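Local coordinates for aeromonas extracellular serine protease (Aeromonas sobria, PDB 3WQB), which cleaves peptide bonds after paired basic residues, one of them lysine, as a calcium-binding, furin-like serine protease and probable virulence factor acting on host plasma proteins, at residues I122-D127 against A139-F144; Y228-T233 against S509-S514; S259-D264 against P410-G415; V381-S386 against R391-L396. The protein carries 1 engineered substitution. All coordinates share one frame; numbering follows the deposited sequence.

How the contacts relate
Contacts 1 and 3 lie in the buried interior and reach the same parallel sheet, one at its edge strand 140-144 and the other at strand 255-261; their nearest atoms are about 10 Å apart. Contact 2 is also buried, but between the protease domain and the P-domain. Contact 4, a hairpin about 28 Å from the chain's centre, is only partly buried. Chemistry follows place: methyl packing in contact 1, one serine-to-carbonyl bond beside leucine-tyrosine packing in contact 3, a mixture of apolar touch and outside polar grip in contact 2, and a full backbone ladder in contact 4. Contacts 3 and 4 meet where Leu-396 packs on Pro-410.

Contact 1: I122-D127 against A139-F144; sequences IIAAVD and AQLQGF. With CA (calcium ion), chain C.
Leu-141, on the edge strand 140-144, receives the methyl group of Ala-124 from the C-terminal part of helix 115-124. Followed outward, the leucine begins with a CB that stands back from the helix, and contact starts only at the branch point. Leu-141 CG lies 4.0 Å from Ala-124 CB. At the tip, Leu-141 CD1 is likewise 4.0 Å from Ala-124 CB, and Leu-141 CD2 is 4.1 Å from it, which means that the methyl sits almost evenly against the whole fork and not against one branch. The first torsion explains this placement: CG is anti to the carbonyl carbon (chi1 -59°), and the fork is thereby carried toward the helix. Ile-123 and Leu-141 both reach Val-76 of the neighbouring strand 73-77.

Two residues earlier on the same side, Ala-139 presents its own methyl, Ala-139 CB, 4.4 Å from Ala-124 CB. Ala-124 CB also rests against Ala-139 O at 4.0 Å. The side-chain packing is apolar and buried, and the two alanines are consistent with the close approach, CA to CA 5.9 Å between Ala-124 and Ala-139.

Two residues on from Ala-124, the carbonyl oxygen of Val-126 binds a calcium ion at 2.3 Å. The loop from helix to strand supplies Val-126, Asn-128, Ile-130 and Thr-132 to that site; Asn-29 and Asp-87 come from elsewhere. Strands 73-77 and 140-144 are parallel neighbours, and with helix 115-124 between them they form a beta-alpha-beta crossover of the subtilisin fold.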
loop_
_atom_site.group_PDB
_atom_site.type_symbol
_atom_site.label_atom_id
_atom_site.label_comp_id
_atom_site.label_asym_id
_atom_site.label_seq_id
_atom_site.Cartn_x
_atom_site.Cartn_y
_atom_site.Cartn_z
ATOM N N ILE A 122 6.225 -10.592 -12.814
ATOM C CA ILE A 122 6.003 -9.253 -13.338
ATOM C C ILE A 122 7.310 -8.453 -13.246
ATOM O O ILE A 122 7.686 -7.743 -14.185
ATOM C CB ILE A 122 4.842 -8.560 -12.608
ATOM C CG1 ILE A 122 3.521 -9.249 -12.969
ATOM C CG2 ILE A 122 4.805 -7.058 -12.922
ATOM C CD1 ILE A 122 2.383 -8.893 -12.033
ATOM N N ILE A 123 8.002 -8.581 -12.120
ATOM C CA ILE A 123 9.262 -7.869 -11.939
ATOM C C ILE A 123 10.382 -8.407 -12.808
ATOM O O ILE A 123 11.044 -7.641 -13.513
ATOM C CB ILE A 123 9.735 -7.898 -10.473
ATOM C CG1 ILE A 123 8.640 -7.400 -9.530
ATOM C CG2 ILE A 123 10.995 -7.055 -10.301
ATOM C CD1 ILE A 123 8.991 -7.510 -8.075
ATOM N N ALA A 124 10.594 -9.720 -12.762
ATOM C CA ALA A 124 11.874 -10.266 -13.193
ATOM C C ALA A 124 11.815 -11.662 -13.822
ATOM O O ALA A 124 12.762 -12.439 -13.697
ATOM C CB ALA A 124 12.862 -10.239 -12.024
ATOM N N ALA A 125 10.734 -11.981 -14.531
ATOM C CA ALA A 125 10.753 -13.209 -15.335
ATOM C C ALA A 125 11.957 -13.142 -16.276
ATOM O O ALA A 125 12.263 -12.092 -16.853
ATOM C CB ALA A 125 9.449 -13.397 -16.103
ATOM N N VAL A 126 12.633 -14.272 -16.417
ATOM C CA VAL A 126 13.890 -14.329 -17.157
ATOM C C VAL A 126 13.675 -14.067 -18.651
ATOM O O VAL A 126 12.680 -14.506 -19.240
ATOM C CB VAL A 126 14.592 -15.696 -16.914
ATOM C CG1 VAL A 126 15.877 -15.831 -17.724
ATOM C CG2 VAL A 126 14.886 -15.846 -15.437
ATOM N N ASP A 127 14.590 -13.307 -19.246
ATOM C CA ASP A 127 14.567 -13.054 -20.678
ATOM C C ASP A 127 15.254 -14.210 -21.405
ATOM O O ASP A 127 16.478 -14.327 -21.406
ATOM C CB ASP A 127 15.280 -11.738 -20.976
ATOM C CG ASP A 127 15.098 -11.281 -22.405
ATOM O OD1 ASP A 127 14.161 -11.750 -23.077
ATOM O OD2 ASP A 127 15.892 -10.420 -22.842
ATOM N N ALA A 139 17.072 -8.080 -12.988
ATOM C CA ALA A 139 17.044 -7.867 -11.542
ATOM C C ALA A 139 17.125 -9.213 -10.812
ATOM O O ALA A 139 16.795 -10.262 -11.386
ATOM C CB ALA A 139 15.797 -7.090 -11.140
ATOM N N GLN A 140 17.554 -9.177 -9.552
ATOM C CA GLN A 140 17.707 -10.396 -8.744
ATOM C C GLN A 140 16.690 -10.423 -7.618
ATOM O O GLN A 140 16.489 -9.419 -6.944
ATOM C CB GLN A 140 19.123 -10.504 -8.182
ATOM C CG GLN A 140 20.200 -10.680 -9.245
ATOM C CD GLN A 140 20.649 -12.117 -9.401
ATOM O OE1 GLN A 140 20.082 -12.877 -10.184
ATOM N NE2 GLN A 140 21.689 -12.494 -8.662
ATOM N N LEU A 141 16.076 -11.582 -7.410
ATOM C CA LEU A 141 14.969 -11.725 -6.457
ATOM C C LEU A 141 15.318 -12.513 -5.209
ATOM O O LEU A 141 16.096 -13.485 -5.258
ATOM C CB LEU A 141 13.803 -12.459 -7.117
ATOM C CG LEU A 141 13.170 -11.858 -8.361
ATOM C CD1 LEU A 141 12.365 -12.937 -9.079
ATOM C CD2 LEU A 141 12.308 -10.676 -7.956
ATOM N N GLN A 142 14.728 -12.089 -4.094
ATOM C CA GLN A 142 14.581 -12.931 -2.913
ATOM C C GLN A 142 13.106 -12.996 -2.555
ATOM O O GLN A 142 12.357 -12.051 -2.811
ATOM C CB GLN A 142 15.312 -12.340 -1.716
ATOM C CG GLN A 142 16.811 -12.374 -1.767
ATOM C CD GLN A 142 17.393 -11.569 -0.626
ATOM O OE1 GLN A 142 16.758 -10.633 -0.119
ATOM N NE2 GLN A 142 18.603 -11.927 -0.208
ATOM N N GLY A 143 12.691 -14.098 -1.938
ATOM C CA GLY A 143 11.309 -14.229 -1.468
ATOM C C GLY A 143 11.233 -14.483 0.027
ATOM O O GLY A 143 12.046 -15.229 0.578
ATOM N N PHE A 144 10.252 -13.861 0.677
ATOM C CA PHE A 144 10.015 -14.054 2.105
ATOM C C PHE A 144 8.514 -14.246 2.245
ATOM O O PHE A 144 7.745 -13.328 1.961
ATOM C CB PHE A 144 10.501 -12.838 2.899
ATOM C CG PHE A 144 11.953 -12.550 2.704
ATOM C CD1 PHE A 144 12.911 -13.247 3.422
ATOM C CD2 PHE A 144 12.368 -11.590 1.788
ATOM C CE1 PHE A 144 14.275 -13.009 3.232
ATOM C CE2 PHE A 144 13.717 -11.342 1.598
ATOM C CZ PHE A 144 14.674 -12.053 2.311
HETATM CA CA CA C . 11.051 -15.892 -20.083
#

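Contact 2: Y228-T233 against S509-S514; sequences YVLNRT and SLVGQS
Val-511 meets Leu-230 and Arg-232 in a small, buried interdomain contact, where a strand of the subtilisin domain faces the start of helix 512-520 in the P-domain. Strand 228-233 belongs to a four-stranded antiparallel sheet whose other half, strands 559-565 and 571-576, comes from the P-domain, so the two domains share a sheet here and the helix start lies against it.

Val-511 occupies the N-cap position and divides its two methyls between the two partners. Val-511 CG2 packs against Leu-230 CD2 at 4.0 Å, the two side chains passing alongside and heading opposite ways. The other branch, Val-511 CG1, lies 3.7 Å from Arg-232 NH2 and approaches the guanidinium obliquely. Leu-230 and Arg-232 are two apart on the strand, and both reach the same valine. A chi1 of -62° turns CG1 to the arginine and leaves CG2, between the backbone N and the carbonyl carbon, for the leucine. Strand 571-576 borders the valine as well, through Leu-574 and Glu-576.

The arginine runs extended from CG to NE, a shape that brings its charged end to the P-domain. There NE is hydrogen-bonded to Phe-507 O, NH2 to Asn-508 O, and NH1 forms a salt bridge with Glu-576. Every guanidinium nitrogen therefore has a P-domain partner, which fixes the rotation of the group beside the valine methyl. Arg-559 lies close to NH1, and the carboxylate of Glu-576 would probably offset this local build-up of positive charge at the domain boundary.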
loop_
_atom_site.group_PDB
_atom_site.type_symbol
_atom_site.label_atom_id
_atom_site.label_comp_id
_atom_site.label_asym_id
_atom_site.label_seq_id
_atom_site.Cartn_x
_atom_site.Cartn_y
_atom_site.Cartn_z
ATOM N N TYR A 228 -15.036 -11.975 6.638
ATOM C CA TYR A 228 -16.226 -11.251 6.168
ATOM C C TYR A 228 -15.874 -10.366 4.986
ATOM O O TYR A 228 -14.752 -9.871 4.885
ATOM C CB TYR A 228 -16.821 -10.370 7.274
ATOM C CG TYR A 228 -17.509 -11.131 8.387
ATOM C CD1 TYR A 228 -16.768 -11.729 9.410
ATOM C CD2 TYR A 228 -18.902 -11.246 8.426
ATOM C CE1 TYR A 228 -17.392 -12.431 10.437
ATOM C CE2 TYR A 228 -19.540 -11.943 9.456
ATOM C CZ TYR A 228 -18.778 -12.532 10.455
ATOM O OH TYR A 228 -19.398 -13.222 11.473
ATOM N N VAL A 229 -16.835 -10.174 4.090
ATOM C CA VAL A 229 -16.713 -9.202 3.012
ATOM C C VAL A 229 -17.773 -8.123 3.221
ATOM O O VAL A 229 -18.948 -8.430 3.461
ATOM C CB VAL A 229 -16.865 -9.844 1.605
ATOM C CG1 VAL A 229 -16.645 -8.809 0.506
ATOM C CG2 VAL A 229 -15.895 -11.003 1.418
ATOM N N LEU A 230 -17.346 -6.866 3.151
ATOM C CA LEU A 230 -18.238 -5.718 3.315
ATOM C C LEU A 230 -18.263 -4.860 2.064
ATOM O O LEU A 230 -17.227 -4.621 1.446
ATOM C CB LEU A 230 -17.809 -4.834 4.496
ATOM C CG LEU A 230 -17.705 -5.435 5.894
ATOM C CD1 LEU A 230 -16.336 -6.091 6.086
ATOM C CD2 LEU A 230 -17.931 -4.331 6.936
ATOM N N ASN A 231 -19.451 -4.382 1.707
ATOM C CA ASN A 231 -19.611 -3.405 0.637
ATOM C C ASN A 231 -20.864 -2.588 0.905
ATOM O O ASN A 231 -21.791 -3.079 1.551
ATOM C CB ASN A 231 -19.714 -4.090 -0.737
ATOM C CG ASN A 231 -21.010 -4.870 -0.912
ATOM O OD1 ASN A 231 -21.156 -5.980 -0.409
ATOM N ND2 ASN A 231 -21.955 -4.283 -1.633
ATOM N N ARG A 232 -20.887 -1.353 0.417
ATOM C CA ARG A 232 -22.067 -0.508 0.538
ATOM C C ARG A 232 -23.123 -0.975 -0.436
ATOM O O ARG A 232 -22.823 -1.371 -1.560
ATOM C CB ARG A 232 -21.732 0.963 0.277
ATOM C CG ARG A 232 -20.758 1.524 1.297
ATOM C CD ARG A 232 -20.699 3.042 1.285
ATOM N NE ARG A 232 -19.954 3.540 2.445
ATOM C CZ ARG A 232 -20.465 3.622 3.673
ATOM N NH1 ARG A 232 -21.731 3.271 3.895
ATOM N NH2 ARG A 232 -19.734 4.069 4.680
ATOM N N THR A 233 -24.367 -0.948 0.019
ATOM C CA THR A 233 -25.496 -1.156 -0.870
ATOM C C THR A 233 -26.165 0.197 -1.050
ATOM O O THR A 233 -25.943 1.114 -0.262
ATOM C CB THR A 233 -26.466 -2.225 -0.325
ATOM O OG1 THR A 233 -27.544 -2.412 -1.254
ATOM C CG2 THR A 233 -27.027 -1.836 1.031
ATOM N N SER A 509 -14.782 2.983 4.655
ATOM C CA SER A 509 -15.074 1.727 5.332
ATOM C C SER A 509 -14.961 1.757 6.856
ATOM O O SER A 509 -15.019 0.702 7.488
ATOM C CB SER A 509 -14.205 0.603 4.755
ATOM O OG SER A 509 -12.852 0.759 5.148
ATOM N N LEU A 510 -14.808 2.942 7.449
ATOM C CA LEU A 510 -14.759 3.049 8.915
ATOM C C LEU A 510 -16.135 2.895 9.558
ATOM O O LEU A 510 -16.581 3.750 10.327
ATOM C CB LEU A 510 -14.084 4.353 9.362
ATOM C CG LEU A 510 -12.622 4.516 8.952
ATOM C CD1 LEU A 510 -12.107 5.878 9.378
ATOM C CD2 LEU A 510 -11.770 3.397 9.546
ATOM N N VAL A 511 -16.773 1.768 9.267
ATOM C CA VAL A 511 -18.137 1.481 9.726
ATOM C C VAL A 511 -18.170 0.676 11.036
ATOM O O VAL A 511 -19.232 0.199 11.456
ATOM C CB VAL A 511 -18.936 0.739 8.622
ATOM C CG1 VAL A 511 -19.062 1.602 7.363
ATOM C CG2 VAL A 511 -18.291 -0.624 8.300
ATOM N N GLY A 512 -17.009 0.542 11.677
ATOM C CA GLY A 512 -16.856 -0.278 12.872
ATOM C C GLY A 512 -17.694 0.137 14.062
ATOM O O GLY A 512 -18.003 -0.700 14.914
ATOM N N GLN A 513 -18.069 1.411 14.140
ATOM C CA GLN A 513 -18.927 1.855 15.241
ATOM C C GLN A 513 -20.312 1.228 15.127
ATOM O O GLN A 513 -20.876 0.780 16.129
ATOM C CB GLN A 513 -19.028 3.371 15.284
ATOM C CG GLN A 513 -17.708 4.057 15.564
ATOM C CD GLN A 513 -17.739 5.533 15.194
ATOM O OE1 GLN A 513 -18.067 5.901 14.064
ATOM N NE2 GLN A 513 -17.404 6.381 16.150
ATOM N N SER A 514 -20.834 1.172 13.904
ATOM C CA SER A 514 -22.109 0.520 13.631
ATOM C C SER A 514 -22.013 -0.991 13.823
ATOM O O SER A 514 -22.921 -1.609 14.389
ATOM C CB SER A 514 -22.606 0.860 12.226
ATOM O OG SER A 514 -22.907 2.240 12.134
#

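Contact 3: S259-D264 against P410-G415; sequences SALNAD and PTYGFG
Ser-259 opens the contact with its hydroxyl, which donates to the backbone oxygen of Thr-411. Ser-259 OG lies 2.7 Å from Thr-411 O and in the carbonyl plane, with a C=O...donor angle of 153°. A chi1 of 63° sets OG between the backbone N and the carbonyl carbon and aims it at the loop, while the serine backbone is hydrogen-bonded to strand 277-282. Ala-260 turns away, toward helix 335-352. At Leu-261, CG anti to the backbone N brings CD1 obliquely to the tyrosine ring: Leu-261 CD1 is 3.9 Å from Tyr-412 CE1, the two side chains roughly perpendicular to one another.

The methyl Thr-411 CG2 sits 3.4 Å above the plane of the Tyr-412 ring, over its centre, and the ring packs edge-to-face with His-376. Tyr-412 OH is hydrogen-bonded to Asp-373 and to Arg-267 N. Further on, Asn-262 OD1 accepts from Asp-264 N at 2.9 Å, an Asx turn where the strand has ended. A type II' beta turn begins at Tyr-412 and runs on beyond the contact to Gly-415; Thr-411 and Tyr-412 lie against strand 255-261 of the central parallel sheet of the subtilisin fold.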
loop_
_atom_site.group_PDB
_atom_site.type_symbol
_atom_site.label_atom_id
_atom_site.label_comp_id
_atom_site.label_asym_id
_atom_site.label_seq_id
_atom_site.Cartn_x
_atom_site.Cartn_y
_atom_site.Cartn_z
ATOM N N SER A 259 -1.631 2.928 -7.018
ATOM C CA SER A 259 -2.935 2.466 -7.474
ATOM C C SER A 259 -2.797 1.671 -8.780
ATOM O O SER A 259 -1.758 1.713 -9.446
ATOM C CB SER A 259 -3.861 3.653 -7.676
ATOM O OG SER A 259 -3.380 4.514 -8.695
ATOM N N ALA A 260 -3.858 0.949 -9.140
ATOM C CA ALA A 260 -3.831 0.080 -10.302
ATOM C C ALA A 260 -4.613 0.677 -11.464
ATOM O O ALA A 260 -5.722 1.219 -11.292
ATOM C CB ALA A 260 -4.414 -1.277 -9.956
ATOM N N LEU A 261 -4.030 0.526 -12.652
ATOM C CA LEU A 261 -4.613 0.956 -13.925
ATOM C C LEU A 261 -4.940 -0.267 -14.779
ATOM O O LEU A 261 -4.200 -1.254 -14.770
ATOM C CB LEU A 261 -3.589 1.824 -14.680
ATOM C CG LEU A 261 -4.075 2.472 -15.979
ATOM C CD1 LEU A 261 -4.225 3.973 -15.781
ATOM C CD2 LEU A 261 -3.130 2.157 -17.136
ATOM N N ASN A 262 -6.050 -0.201 -15.515
ATOM C CA ASN A 262 -6.395 -1.291 -16.437
ATOM C C ASN A 262 -5.939 -1.032 -17.872
ATOM O O ASN A 262 -5.375 0.026 -18.183
ATOM C CB ASN A 262 -7.877 -1.672 -16.355
ATOM C CG ASN A 262 -8.802 -0.601 -16.890
ATOM O OD1 ASN A 262 -8.437 0.187 -17.764
ATOM N ND2 ASN A 262 -10.037 -0.605 -16.401
ATOM N N ALA A 263 -6.154 -2.017 -18.739
ATOM C CA ALA A 263 -5.696 -1.931 -20.123
ATOM C C ALA A 263 -6.400 -0.866 -20.968
ATOM O O ALA A 263 -5.930 -0.549 -22.065
ATOM C CB ALA A 263 -5.750 -3.298 -20.799
ATOM N N ASP A 264 -7.528 -0.350 -20.466
ATOM C CA ASP A 264 -8.247 0.753 -21.109
ATOM C C ASP A 264 -7.707 2.121 -20.700
ATOM O O ASP A 264 -8.182 3.146 -21.191
ATOM C CB ASP A 264 -9.731 0.690 -20.766
ATOM C CG ASP A 264 -10.381 -0.583 -21.240
ATOM O OD1 ASP A 264 -10.149 -0.966 -22.404
ATOM O OD2 ASP A 264 -11.130 -1.201 -20.450
ATOM N N PRO A 410 -5.961 11.961 -6.678
ATOM C CA PRO A 410 -5.936 10.853 -5.724
ATOM C C PRO A 410 -6.105 9.491 -6.407
ATOM O O PRO A 410 -5.710 8.474 -5.844
ATOM C CB PRO A 410 -7.125 11.155 -4.797
ATOM C CG PRO A 410 -8.019 12.023 -5.619
ATOM C CD PRO A 410 -7.104 12.865 -6.431
ATOM N N THR A 411 -6.678 9.466 -7.611
ATOM C CA THR A 411 -6.829 8.202 -8.327
ATOM C C THR A 411 -5.501 7.700 -8.909
ATOM O O THR A 411 -5.170 6.517 -8.768
ATOM C CB THR A 411 -7.911 8.311 -9.419
ATOM O OG1 THR A 411 -9.164 8.594 -8.794
ATOM C CG2 THR A 411 -8.020 7.016 -10.204
ATOM N N TYR A 412 -4.763 8.589 -9.568
ATOM C CA TYR A 412 -3.579 8.196 -10.330
ATOM C C TYR A 412 -2.266 8.708 -9.739
ATOM O O TYR A 412 -1.202 8.480 -10.315
ATOM C CB TYR A 412 -3.728 8.665 -11.791
ATOM C CG TYR A 412 -4.983 8.156 -12.447
ATOM C CD1 TYR A 412 -5.096 6.820 -12.820
ATOM C CD2 TYR A 412 -6.061 9.000 -12.676
ATOM C CE1 TYR A 412 -6.246 6.339 -13.403
ATOM C CE2 TYR A 412 -7.221 8.530 -13.260
ATOM C CZ TYR A 412 -7.302 7.191 -13.623
ATOM O OH TYR A 412 -8.444 6.697 -14.209
ATOM N N GLY A 413 -2.338 9.403 -8.602
ATOM C CA GLY A 413 -1.160 10.084 -8.075
ATOM C C GLY A 413 -0.673 11.106 -9.097
ATOM O O GLY A 413 -1.461 11.880 -9.658
ATOM N N PHE A 414 0.635 11.105 -9.341
ATOM C CA PHE A 414 1.223 11.965 -10.361
ATOM C C PHE A 414 0.972 11.452 -11.780
ATOM O O PHE A 414 1.225 12.164 -12.755
ATOM C CB PHE A 414 2.716 12.181 -10.084
ATOM C CG PHE A 414 2.960 12.938 -8.816
ATOM C CD1 PHE A 414 3.423 12.288 -7.671
ATOM C CD2 PHE A 414 2.649 14.294 -8.741
ATOM C CE1 PHE A 414 3.604 12.993 -6.482
ATOM C CE2 PHE A 414 2.817 15.001 -7.560
ATOM C CZ PHE A 414 3.295 14.353 -6.432
ATOM N N GLY A 415 0.444 10.234 -11.885
ATOM C CA GLY A 415 0.081 9.664 -13.172
ATOM C C GLY A 415 0.599 8.262 -13.394
ATOM O O GLY A 415 1.182 7.635 -12.500
#

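Contact 4: V381-S386 against R391-L396; sequences VSYTSS and RDVKGL
Strands 381-384 and 391-394 run antiparallel at 148°, their axes 4.8 Å apart at closest approach, as the two arms of a beta hairpin. Val-381 with Val-393 and Tyr-383 with Arg-391 are hydrogen-bonded pairs, each joined by two backbone bonds; Val-381 N to Val-393 O is 2.7 Å long. Between them Ser-382 and Asp-392 form a non-hydrogen-bonded pair, with their side chains on the opposite face. After Lys-394 the chain turns a corner, and Gly-395 with Leu-396 makes a classic beta bulge facing Val-379.

The face of the two hydrogen-bonded pairs carries the packing. Val-393 CG2 packs against Val-381 CB at 4.1 Å and also comes to the edge of the Tyr-383 ring, 4.2 Å from CE1. Over one ring face lies Arg-391 CB in a CH-pi contact, 4.2 Å from the centroid. The arginine chain runs along the tyrosine in the same direction. A bend at chi3 (78°) turns its end so that NH1 reaches the tyrosine hydroxyl, and the guanidinium plane stands 88° to the ring. Val-393 CG1 covers one guanidinium face, 3.5 Å above its centre.

The tyrosine hydroxyl is hydrogen-bonded to Gly-456 O in the loop before strand 460-466, and the Tyr-383 side chain lies about 8 Å from a calcium ion. The hydroxyl meets the guanidinium at its edge, in plane, where Arg-391 NH1 donates to Tyr-383 OH at 2.8 Å.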
loop_
_atom_site.group_PDB
_atom_site.type_symbol
_atom_site.label_atom_id
_atom_site.label_comp_id
_atom_site.label_asym_id
_atom_site.label_seq_id
_atom_site.Cartn_x
_atom_site.Cartn_y
_atom_site.Cartn_z
ATOM N N VAL A 381 -20.619 15.362 -3.185
ATOM C CA VAL A 381 -21.503 14.886 -2.134
ATOM C C VAL A 381 -22.531 15.968 -1.874
ATOM O O VAL A 381 -22.174 17.127 -1.647
ATOM C CB VAL A 381 -20.725 14.599 -0.828
ATOM C CG1 VAL A 381 -21.671 14.225 0.313
ATOM C CG2 VAL A 381 -19.684 13.500 -1.048
ATOM N N SER A 382 -23.803 15.575 -1.922
ATOM C CA SER A 382 -24.925 16.483 -1.719
ATOM C C SER A 382 -25.573 16.239 -0.363
ATOM O O SER A 382 -25.805 15.092 0.028
ATOM C CB SER A 382 -25.960 16.272 -2.822
ATOM O OG SER A 382 -27.071 17.125 -2.639
ATOM N N TYR A 383 -25.867 17.325 0.350
ATOM C CA TYR A 383 -26.638 17.251 1.585
ATOM C C TYR A 383 -27.289 18.585 1.892
ATOM O O TYR A 383 -26.957 19.596 1.287
ATOM C CB TYR A 383 -25.767 16.799 2.763
ATOM C CG TYR A 383 -24.698 17.773 3.227
ATOM C CD1 TYR A 383 -23.444 17.790 2.626
ATOM C CD2 TYR A 383 -24.933 18.647 4.289
ATOM C CE1 TYR A 383 -22.449 18.657 3.055
ATOM C CE2 TYR A 383 -23.939 19.524 4.737
ATOM C CZ TYR A 383 -22.695 19.519 4.119
ATOM O OH TYR A 383 -21.695 20.367 4.562
ATOM N N THR A 384 -28.214 18.568 2.845
ATOM C CA THR A 384 -28.879 19.772 3.300
ATOM C C THR A 384 -28.459 20.020 4.744
ATOM O O THR A 384 -28.574 19.127 5.591
ATOM C CB THR A 384 -30.416 19.616 3.186
ATOM O OG1 THR A 384 -30.756 19.298 1.832
ATOM C CG2 THR A 384 -31.154 20.893 3.604
ATOM N N SER A 385 -27.970 21.229 5.011
ATOM C CA SER A 385 -27.531 21.619 6.350
ATOM C C SER A 385 -28.707 21.832 7.305
ATOM O O SER A 385 -29.862 21.787 6.880
ATOM C CB SER A 385 -26.688 22.892 6.278
ATOM O OG SER A 385 -27.525 24.031 6.124
ATOM N N SER A 386 -28.420 22.084 8.585
ATOM C CA SER A 386 -29.479 22.318 9.580
ATOM C C SER A 386 -30.212 23.645 9.375
ATOM O O SER A 386 -31.310 23.838 9.910
ATOM C CB SER A 386 -28.938 22.225 11.011
ATOM O OG SER A 386 -28.533 20.902 11.311
ATOM N N ARG A 391 -26.014 21.918 0.006
ATOM C CA ARG A 391 -24.598 21.979 -0.326
ATOM C C ARG A 391 -24.202 20.877 -1.293
ATOM O O ARG A 391 -24.741 19.777 -1.245
ATOM C CB ARG A 391 -23.740 21.878 0.936
ATOM C CG ARG A 391 -23.959 22.991 1.957
ATOM C CD ARG A 391 -22.811 23.053 2.945
ATOM N NE ARG A 391 -21.643 23.721 2.373
ATOM C CZ ARG A 391 -20.377 23.424 2.660
ATOM N NH1 ARG A 391 -20.082 22.441 3.503
ATOM N NH2 ARG A 391 -19.396 24.100 2.079
ATOM N N ASP A 392 -23.269 21.206 -2.178
ATOM C CA ASP A 392 -22.643 20.244 -3.070
ATOM C C ASP A 392 -21.150 20.402 -2.881
ATOM O O ASP A 392 -20.556 21.391 -3.321
ATOM C CB ASP A 392 -23.013 20.541 -4.523
ATOM C CG ASP A 392 -24.499 20.706 -4.726
ATOM O OD1 ASP A 392 -25.262 19.818 -4.295
ATOM O OD2 ASP A 392 -24.902 21.727 -5.322
ATOM N N VAL A 393 -20.544 19.439 -2.197
ATOM C CA VAL A 393 -19.121 19.548 -1.877
ATOM C C VAL A 393 -18.314 18.443 -2.525
ATOM O O VAL A 393 -18.795 17.334 -2.702
ATOM C CB VAL A 393 -18.858 19.575 -0.350
ATOM C CG1 VAL A 393 -19.576 20.769 0.298
ATOM C CG2 VAL A 393 -19.256 18.269 0.309
ATOM N N LYS A 394 -17.078 18.762 -2.888
ATOM C CA LYS A 394 -16.180 17.793 -3.493
ATOM C C LYS A 394 -15.751 16.753 -2.450
ATOM O O LYS A 394 -15.219 17.107 -1.393
ATOM C CB LYS A 394 -14.983 18.531 -4.084
ATOM C CG LYS A 394 -14.001 17.682 -4.856
ATOM C CD LYS A 394 -13.126 18.558 -5.749
ATOM C CE LYS A 394 -12.329 19.575 -4.951
ATOM N NZ LYS A 394 -11.676 20.561 -5.847
ATOM N N GLY A 395 -16.019 15.483 -2.754
ATOM C CA GLY A 395 -15.658 14.353 -1.890
ATOM C C GLY A 395 -14.394 13.647 -2.356
ATOM O O GLY A 395 -13.708 12.988 -1.562
ATOM N N LEU A 396 -14.109 13.763 -3.654
ATOM C CA LEU A 396 -12.876 13.242 -4.253
ATOM C C LEU A 396 -12.564 14.067 -5.486
ATOM O O LEU A 396 -13.426 14.306 -6.304
ATOM C CB LEU A 396 -13.005 11.765 -4.634
ATOM C CG LEU A 396 -11.700 11.074 -5.060
ATOM C CD1 LEU A 396 -10.848 10.754 -3.851
ATOM C CD2 LEU A 396 -11.979 9.810 -5.872
#